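Local coordinates for protein D-glucosaminate-6-phosphate ammonia lyase (Salmonella typhimurium, PDB 7LCE) that belongs to the fold-type I family of pyridoxal phosphate-dependent enzymes and is related in sequence to the selenocysteine synthases, at residues S27-E32 / N216-G221; M108-N113 / I131-S136; H284-D289 / V304-S309. All coordinates share one frame; numbering follows the deposited sequence.

Contact 1: residues S27-E32 / N216-G221; sequences SSVAPE and NAPTSG
Val-29 lays both of its methyl groups against the Ala-217 to Pro-218 junction, where two loops of the aminotransferase-like fold meet, one of them beginning three residues after Lys-213, the lysine that carries pyridoxal phosphate. CG1 stands anti to the backbone N (chi1 -174°) and reaches CD of Pro-218, 3.7 Å away, the two side chains crossing at about a right angle. The other branch, CG2, lies against the peptide bond before Pro-218, 3.5 Å from N of that proline. A step earlier, ND2 of Asn-216 lies 3.5 Å from O of Ser-28 and close to CB of Ser-27, while OD1 accepts a hydrogen bond from Lys-20 NZ, which helps fix the amide. Further out, Ala-30 is the N-cap of helix 31-41, whose Val-33 and Thr-37 also touch the Pro-218 ring. A second subunit closes over the 27-29 side: its Ser-42 OG bonds to O of Val-29. The bend after Pro-218 is held within its own segment by Ser-220 OG, which donates to Pro-218 O at 2.7 Å, almost in line with the carbonyl bond.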
# COMPACT_ATOMS: atom_id res chain seq x y z
N SER A 27 -48.62 -12.37 10.17
CA SER A 27 -49.97 -11.84 10.34
C SER A 27 -50.98 -12.65 9.53
O SER A 27 -50.63 -13.46 8.67
CB SER A 27 -50.03 -10.37 9.93
OG SER A 27 -49.69 -10.21 8.56
N SER A 28 -52.26 -12.39 9.83
CA SER A 28 -53.39 -12.96 9.11
C SER A 28 -54.16 -11.82 8.44
O SER A 28 -54.77 -11.00 9.12
CB SER A 28 -54.31 -13.74 10.05
OG SER A 28 -55.41 -14.30 9.35
N VAL A 29 -54.14 -11.79 7.11
CA VAL A 29 -54.75 -10.69 6.38
C VAL A 29 -56.27 -10.80 6.44
O VAL A 29 -56.84 -11.90 6.36
CB VAL A 29 -54.25 -10.67 4.93
CG1 VAL A 29 -54.77 -9.43 4.20
CG2 VAL A 29 -52.73 -10.71 4.90
N ALA A 30 -56.94 -9.66 6.58
CA ALA A 30 -58.39 -9.63 6.61
C ALA A 30 -58.96 -9.98 5.24
O ALA A 30 -58.36 -9.66 4.21
CB ALA A 30 -58.89 -8.25 7.05
N PRO A 31 -60.12 -10.64 5.20
CA PRO A 31 -60.70 -11.02 3.89
C PRO A 31 -61.03 -9.84 2.99
O PRO A 31 -60.88 -9.96 1.77
CB PRO A 31 -61.96 -11.80 4.29
CG PRO A 31 -61.69 -12.29 5.67
CD PRO A 31 -60.88 -11.20 6.33
N GLU A 32 -61.48 -8.71 3.55
CA GLU A 32 -61.76 -7.55 2.71
C GLU A 32 -60.50 -7.03 2.04
O GLU A 32 -60.54 -6.55 0.90
CB GLU A 32 -62.42 -6.44 3.53
CG GLU A 32 -63.62 -6.88 4.37
CD GLU A 32 -63.26 -7.13 5.83
OE1 GLU A 32 -62.33 -7.91 6.10
OE2 GLU A 32 -63.92 -6.53 6.70
N ASN A 216 -51.54 -5.91 9.86
CA ASN A 216 -52.11 -7.15 9.35
C ASN A 216 -52.37 -7.07 7.85
O ASN A 216 -53.49 -7.28 7.36
CB ASN A 216 -53.38 -7.51 10.12
CG ASN A 216 -53.10 -8.01 11.52
OD1 ASN A 216 -52.99 -7.22 12.46
ND2 ASN A 216 -52.96 -9.32 11.66
N ALA A 217 -51.31 -6.76 7.11
CA ALA A 217 -51.35 -6.58 5.68
C ALA A 217 -50.64 -7.73 4.98
O ALA A 217 -49.86 -8.46 5.60
CB ALA A 217 -50.67 -5.26 5.28
N PRO A 218 -50.90 -7.93 3.68
CA PRO A 218 -50.05 -8.84 2.92
C PRO A 218 -48.61 -8.34 2.94
O PRO A 218 -48.35 -7.17 3.21
CB PRO A 218 -50.65 -8.79 1.50
CG PRO A 218 -51.42 -7.52 1.47
CD PRO A 218 -51.97 -7.37 2.85
N THR A 219 -47.68 -9.26 2.67
CA THR A 219 -46.25 -9.00 2.83
C THR A 219 -45.84 -7.68 2.21
O THR A 219 -45.81 -7.55 0.98
CB THR A 219 -45.45 -10.14 2.22
OG1 THR A 219 -45.89 -11.37 2.79
CG2 THR A 219 -43.97 -9.95 2.52
N SER A 220 -45.53 -6.69 3.04
CA SER A 220 -45.30 -5.34 2.57
C SER A 220 -44.62 -4.53 3.66
O SER A 220 -44.56 -4.94 4.82
CB SER A 220 -46.62 -4.67 2.16
OG SER A 220 -47.50 -4.60 3.26
N GLY A 221 -44.10 -3.37 3.26
CA GLY A 221 -43.53 -2.38 4.15
C GLY A 221 -43.48 -1.07 3.41
O GLY A 221 -43.71 -1.02 2.20

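Contact 2: residues M108-N113 / I131-S136; sequences MLRGHN and IVEVGS
Glu-133 OE2 is gripped by Asn-113 ND2 of its own chain and by Arg-110 NE of a third subunit, at the C-terminal ends of the two strands of the beta-alpha-beta unit formed by strand 105-109, helix 120-126 and strand 130-134. Asn-113 ND2 donates to Glu-133 OE2 at 3.2 Å, from above the carboxylate plane. The other oxygen, OE1, makes a salt bridge with NH2 of this chain's Arg-110 at 3.0 Å, the guanidinium and carboxylate planes 52° apart. The pairing between subunits is reciprocal, so this chain's Arg-110 NE holds the other subunit's Glu-133. The two Glu-133 OE1 atoms come near each other across that interface, and the surrounding arginines probably offset their charge.

Arg-110 gets there with CG anti to its N (chi1 171°) and a bend at chi3. One guanidinium face lies over CB of Glu-133, and NH1 donates in the group's own plane to Gly-135 O. Behind these charges the strands run parallel: Met-108 N bonds to Val-132 O at 3.0 Å, Val-134 N to Met-108 O at 2.8 Å, and Arg-110 N to Val-134 O at 2.9 Å, as the first strand turns into a 3-10 segment. Earlier along the strands, SD of Met-108 rests 3.9 Å from CD1 of Ile-131.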
# COMPACT_ATOMS: atom_id res chain seq x y z
N MET A 108 -25.24 4.88 14.47
CA MET A 108 -26.34 4.41 15.31
C MET A 108 -25.80 4.06 16.69
O MET A 108 -24.60 3.90 16.88
CB MET A 108 -27.04 3.20 14.68
CG MET A 108 -26.16 1.99 14.54
SD MET A 108 -27.02 0.60 13.79
CE MET A 108 -28.25 0.23 15.04
N LEU A 109 -26.72 3.94 17.64
CA LEU A 109 -26.35 3.55 18.99
C LEU A 109 -25.97 2.07 19.03
O LEU A 109 -26.60 1.23 18.39
CB LEU A 109 -27.51 3.79 19.96
CG LEU A 109 -28.01 5.22 20.16
CD1 LEU A 109 -29.15 5.24 21.16
CD2 LEU A 109 -26.87 6.12 20.62
N ARG A 110 -24.92 1.76 19.80
CA ARG A 110 -24.56 0.36 20.01
C ARG A 110 -25.70 -0.40 20.68
O ARG A 110 -25.94 -1.57 20.37
CB ARG A 110 -23.28 0.26 20.84
CG ARG A 110 -22.95 -1.15 21.29
CD ARG A 110 -21.57 -1.25 21.91
NE ARG A 110 -20.53 -1.39 20.89
CZ ARG A 110 -19.75 -0.40 20.48
NH1 ARG A 110 -19.85 0.82 20.98
NH2 ARG A 110 -18.85 -0.64 19.53
N GLY A 111 -26.42 0.26 21.58
CA GLY A 111 -27.58 -0.35 22.20
C GLY A 111 -28.72 -0.63 21.24
O GLY A 111 -29.66 -1.34 21.62
N HIS A 112 -28.66 -0.09 20.02
CA HIS A 112 -29.69 -0.33 19.02
C HIS A 112 -29.29 -1.36 17.97
O HIS A 112 -30.13 -1.71 17.13
CB HIS A 112 -30.06 0.99 18.32
CG HIS A 112 -30.85 1.92 19.18
ND1 HIS A 112 -31.38 3.10 18.71
CD2 HIS A 112 -31.21 1.84 20.48
CE1 HIS A 112 -32.03 3.71 19.68
NE2 HIS A 112 -31.94 2.97 20.77
N ASN A 113 -28.06 -1.85 18.01
CA ASN A 113 -27.65 -2.89 17.07
C ASN A 113 -28.28 -4.21 17.50
O ASN A 113 -27.70 -4.96 18.28
CB ASN A 113 -26.12 -3.01 17.02
CG ASN A 113 -25.64 -3.84 15.86
OD1 ASN A 113 -26.35 -4.72 15.36
ND2 ASN A 113 -24.42 -3.57 15.41
N ILE A 131 -21.44 0.51 9.41
CA ILE A 131 -22.01 0.88 10.70
C ILE A 131 -20.95 1.55 11.57
O ILE A 131 -19.81 1.06 11.67
CB ILE A 131 -22.60 -0.35 11.40
CG1 ILE A 131 -23.84 -0.83 10.65
CG2 ILE A 131 -22.94 -0.03 12.86
CD1 ILE A 131 -24.78 -1.64 11.49
N VAL A 132 -21.32 2.66 12.20
CA VAL A 132 -20.51 3.31 13.23
C VAL A 132 -21.34 3.30 14.51
O VAL A 132 -22.38 3.96 14.59
CB VAL A 132 -20.13 4.74 12.84
CG1 VAL A 132 -19.53 5.47 14.03
CG2 VAL A 132 -19.16 4.74 11.67
N GLU A 133 -20.87 2.57 15.52
CA GLU A 133 -21.60 2.40 16.76
C GLU A 133 -21.23 3.48 17.76
O GLU A 133 -20.05 3.82 17.92
CB GLU A 133 -21.34 1.02 17.37
CG GLU A 133 -22.04 -0.12 16.65
CD GLU A 133 -21.60 -1.48 17.15
OE1 GLU A 133 -20.38 -1.75 17.14
OE2 GLU A 133 -22.48 -2.27 17.56
N VAL A 134 -22.24 4.01 18.45
CA VAL A 134 -22.08 5.12 19.38
C VAL A 134 -22.35 4.63 20.79
O VAL A 134 -23.32 3.89 21.03
CB VAL A 134 -23.01 6.29 19.01
CG1 VAL A 134 -23.03 7.33 20.11
CG2 VAL A 134 -22.57 6.91 17.70
N GLY A 135 -21.49 5.02 21.73
CA GLY A 135 -21.70 4.72 23.12
C GLY A 135 -21.47 3.25 23.44
O GLY A 135 -20.98 2.47 22.63
N SER A 136 -21.83 2.90 24.67
CA SER A 136 -21.74 1.53 25.15
C SER A 136 -23.13 0.89 25.11
O SER A 136 -24.13 1.54 24.80
CB SER A 136 -21.14 1.49 26.55
OG SER A 136 -19.83 2.04 26.56

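Contact 3: residues H284-D289 / V304-S309; sequences HGLYAD and VRVNAS
Leu-286 and Val-306 run next to each other, their ends in the same direction, on the packed face of the antiparallel hairpin made by strands 286-292 and 300-306, part of a three-stranded sheet completed by strand 340-343. Leu-286 CD2 does the touching, 3.7 Å from CG2 of Val-306 and 4.1 Å from CG1 of Val-304. Its CG sits anti to the carbonyl carbon (chi1 -70°), which swings that methyl over the partner strand. Ala-288 CB meets Val-304 CG2 on the same face. Ile-280 of helix 270-282 covers this apolar patch, and Phe-341 of the third strand adjoins the two valines.

The backbones are joined at the hydrogen-bonded pair: Tyr-287 N to Arg-305 O at 2.9 Å and Arg-305 N to Tyr-287 O at 2.7 Å. Asn-307 N adds a bond to Gly-285 O at 2.9 Å, then caps the following helix through OD1 on Glu-310 N.

The other face is looser and nearer solvent, with Tyr-287 exposed and Arg-305 partly so. NH1 of Arg-305 lies at the edge of the tyrosine ring, 3.6 Å from CD2 of Tyr-287, with ring and guanidinium planes 25° apart. Asp-289 OD1 is 4.1 Å from that NH1, too far for a salt bridge, whereas its OD2 is salt-bridged to Arg-303; a calcium ion lies about 4 Å from this side chain. The chemistry thus divides by face: apolar contacts bind the hairpin to helix 270-282, while the other carries charged groups, Asp-289 paired with Arg-303 and probably coupled only weakly to Arg-305.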
# COMPACT_ATOMS: atom_id res chain seq x y z
N HIS A 284 -59.09 -29.72 35.86
CA HIS A 284 -58.30 -29.97 37.06
C HIS A 284 -56.84 -29.64 36.81
O HIS A 284 -56.23 -30.13 35.84
CB HIS A 284 -58.44 -31.43 37.49
CG HIS A 284 -57.86 -31.72 38.84
ND1 HIS A 284 -58.25 -31.06 39.98
CD2 HIS A 284 -56.91 -32.60 39.22
CE1 HIS A 284 -57.57 -31.52 41.01
NE2 HIS A 284 -56.74 -32.46 40.58
N GLY A 285 -56.26 -28.82 37.68
CA GLY A 285 -54.88 -28.40 37.55
C GLY A 285 -54.66 -27.11 36.79
O GLY A 285 -53.52 -26.64 36.74
N LEU A 286 -55.70 -26.55 36.18
CA LEU A 286 -55.61 -25.31 35.42
C LEU A 286 -56.44 -24.22 36.07
O LEU A 286 -57.60 -24.45 36.44
CB LEU A 286 -56.07 -25.53 33.98
CG LEU A 286 -55.15 -26.37 33.10
CD1 LEU A 286 -55.66 -26.40 31.67
CD2 LEU A 286 -53.73 -25.85 33.17
N TYR A 287 -55.85 -23.03 36.22
CA TYR A 287 -56.58 -21.85 36.67
C TYR A 287 -56.32 -20.71 35.69
O TYR A 287 -55.16 -20.37 35.43
CB TYR A 287 -56.18 -21.40 38.08
CG TYR A 287 -56.82 -20.08 38.44
CD1 TYR A 287 -58.15 -20.02 38.85
CD2 TYR A 287 -56.12 -18.89 38.33
CE1 TYR A 287 -58.75 -18.81 39.16
CE2 TYR A 287 -56.71 -17.67 38.64
CZ TYR A 287 -58.02 -17.64 39.05
OH TYR A 287 -58.60 -16.43 39.36
N ALA A 288 -57.39 -20.15 35.14
CA ALA A 288 -57.29 -19.09 34.14
C ALA A 288 -57.96 -17.82 34.66
O ALA A 288 -59.02 -17.88 35.29
CB ALA A 288 -57.93 -19.51 32.82
N ASP A 289 -57.32 -16.68 34.40
CA ASP A 289 -57.89 -15.39 34.75
C ASP A 289 -57.43 -14.37 33.71
O ASP A 289 -56.39 -14.54 33.07
CB ASP A 289 -57.47 -14.92 36.15
CG ASP A 289 -55.97 -14.78 36.29
OD1 ASP A 289 -55.25 -15.77 36.05
OD2 ASP A 289 -55.52 -13.67 36.64
N VAL A 304 -53.04 -18.29 32.10
CA VAL A 304 -53.35 -19.66 32.51
C VAL A 304 -52.22 -20.14 33.42
O VAL A 304 -51.06 -20.18 33.00
CB VAL A 304 -53.51 -20.60 31.30
CG1 VAL A 304 -53.92 -21.99 31.76
CG2 VAL A 304 -54.53 -20.03 30.33
N ARG A 305 -52.57 -20.50 34.64
CA ARG A 305 -51.62 -20.99 35.63
C ARG A 305 -51.81 -22.49 35.81
O ARG A 305 -52.94 -22.96 35.95
CB ARG A 305 -51.80 -20.25 36.96
CG ARG A 305 -50.78 -20.60 38.03
CD ARG A 305 -50.85 -19.64 39.20
NE ARG A 305 -50.56 -18.26 38.82
CZ ARG A 305 -51.47 -17.32 38.61
NH1 ARG A 305 -52.76 -17.57 38.74
NH2 ARG A 305 -51.08 -16.10 38.25
N VAL A 306 -50.70 -23.23 35.80
CA VAL A 306 -50.72 -24.68 35.87
C VAL A 306 -50.22 -25.11 37.23
O VAL A 306 -49.20 -24.59 37.72
CB VAL A 306 -49.87 -25.30 34.75
CG1 VAL A 306 -50.07 -26.80 34.70
CG2 VAL A 306 -50.20 -24.66 33.41
N ASN A 307 -50.93 -26.05 37.85
CA ASN A 307 -50.50 -26.65 39.11
C ASN A 307 -49.95 -28.03 38.81
O ASN A 307 -50.71 -28.94 38.46
CB ASN A 307 -51.65 -26.72 40.11
CG ASN A 307 -51.22 -27.23 41.46
OD1 ASN A 307 -51.46 -28.39 41.81
ND2 ASN A 307 -50.56 -26.38 42.24
N ALA A 308 -48.63 -28.19 38.94
CA ALA A 308 -48.01 -29.46 38.60
C ALA A 308 -48.52 -30.59 39.49
O ALA A 308 -48.64 -31.73 39.04
CB ALA A 308 -46.49 -29.35 38.71
N SER A 309 -48.83 -30.28 40.75
CA SER A 309 -49.31 -31.30 41.67
C SER A 309 -50.65 -31.87 41.22
O SER A 309 -50.85 -33.09 41.21
CB SER A 309 -49.42 -30.72 43.08
OG SER A 309 -49.88 -31.70 44.00

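Overall arrangement
The three contacts are separate sites: none touches another, and their centres lie about 33 Å (contacts 1 and 2), 35 Å (1 and 3) and 43 Å (2 and 3) apart. Segment 216-221 of contact 1 begins three residues after the cofactor-bearing Lys-213, which makes contact 1 the one closest to it in sequence. Contact 2 falls within the chain interval spanned by contact 1, at the outermost strand, within this chain, of the seven-stranded sheet and on the opposite side of the chain's centre. Contact 3 comes later in sequence, in a different, three-stranded sheet. Their surroundings also differ: contact 1 meets a second subunit, contact 2 a third, and contact 3 no other chain of the eight-chain assembly.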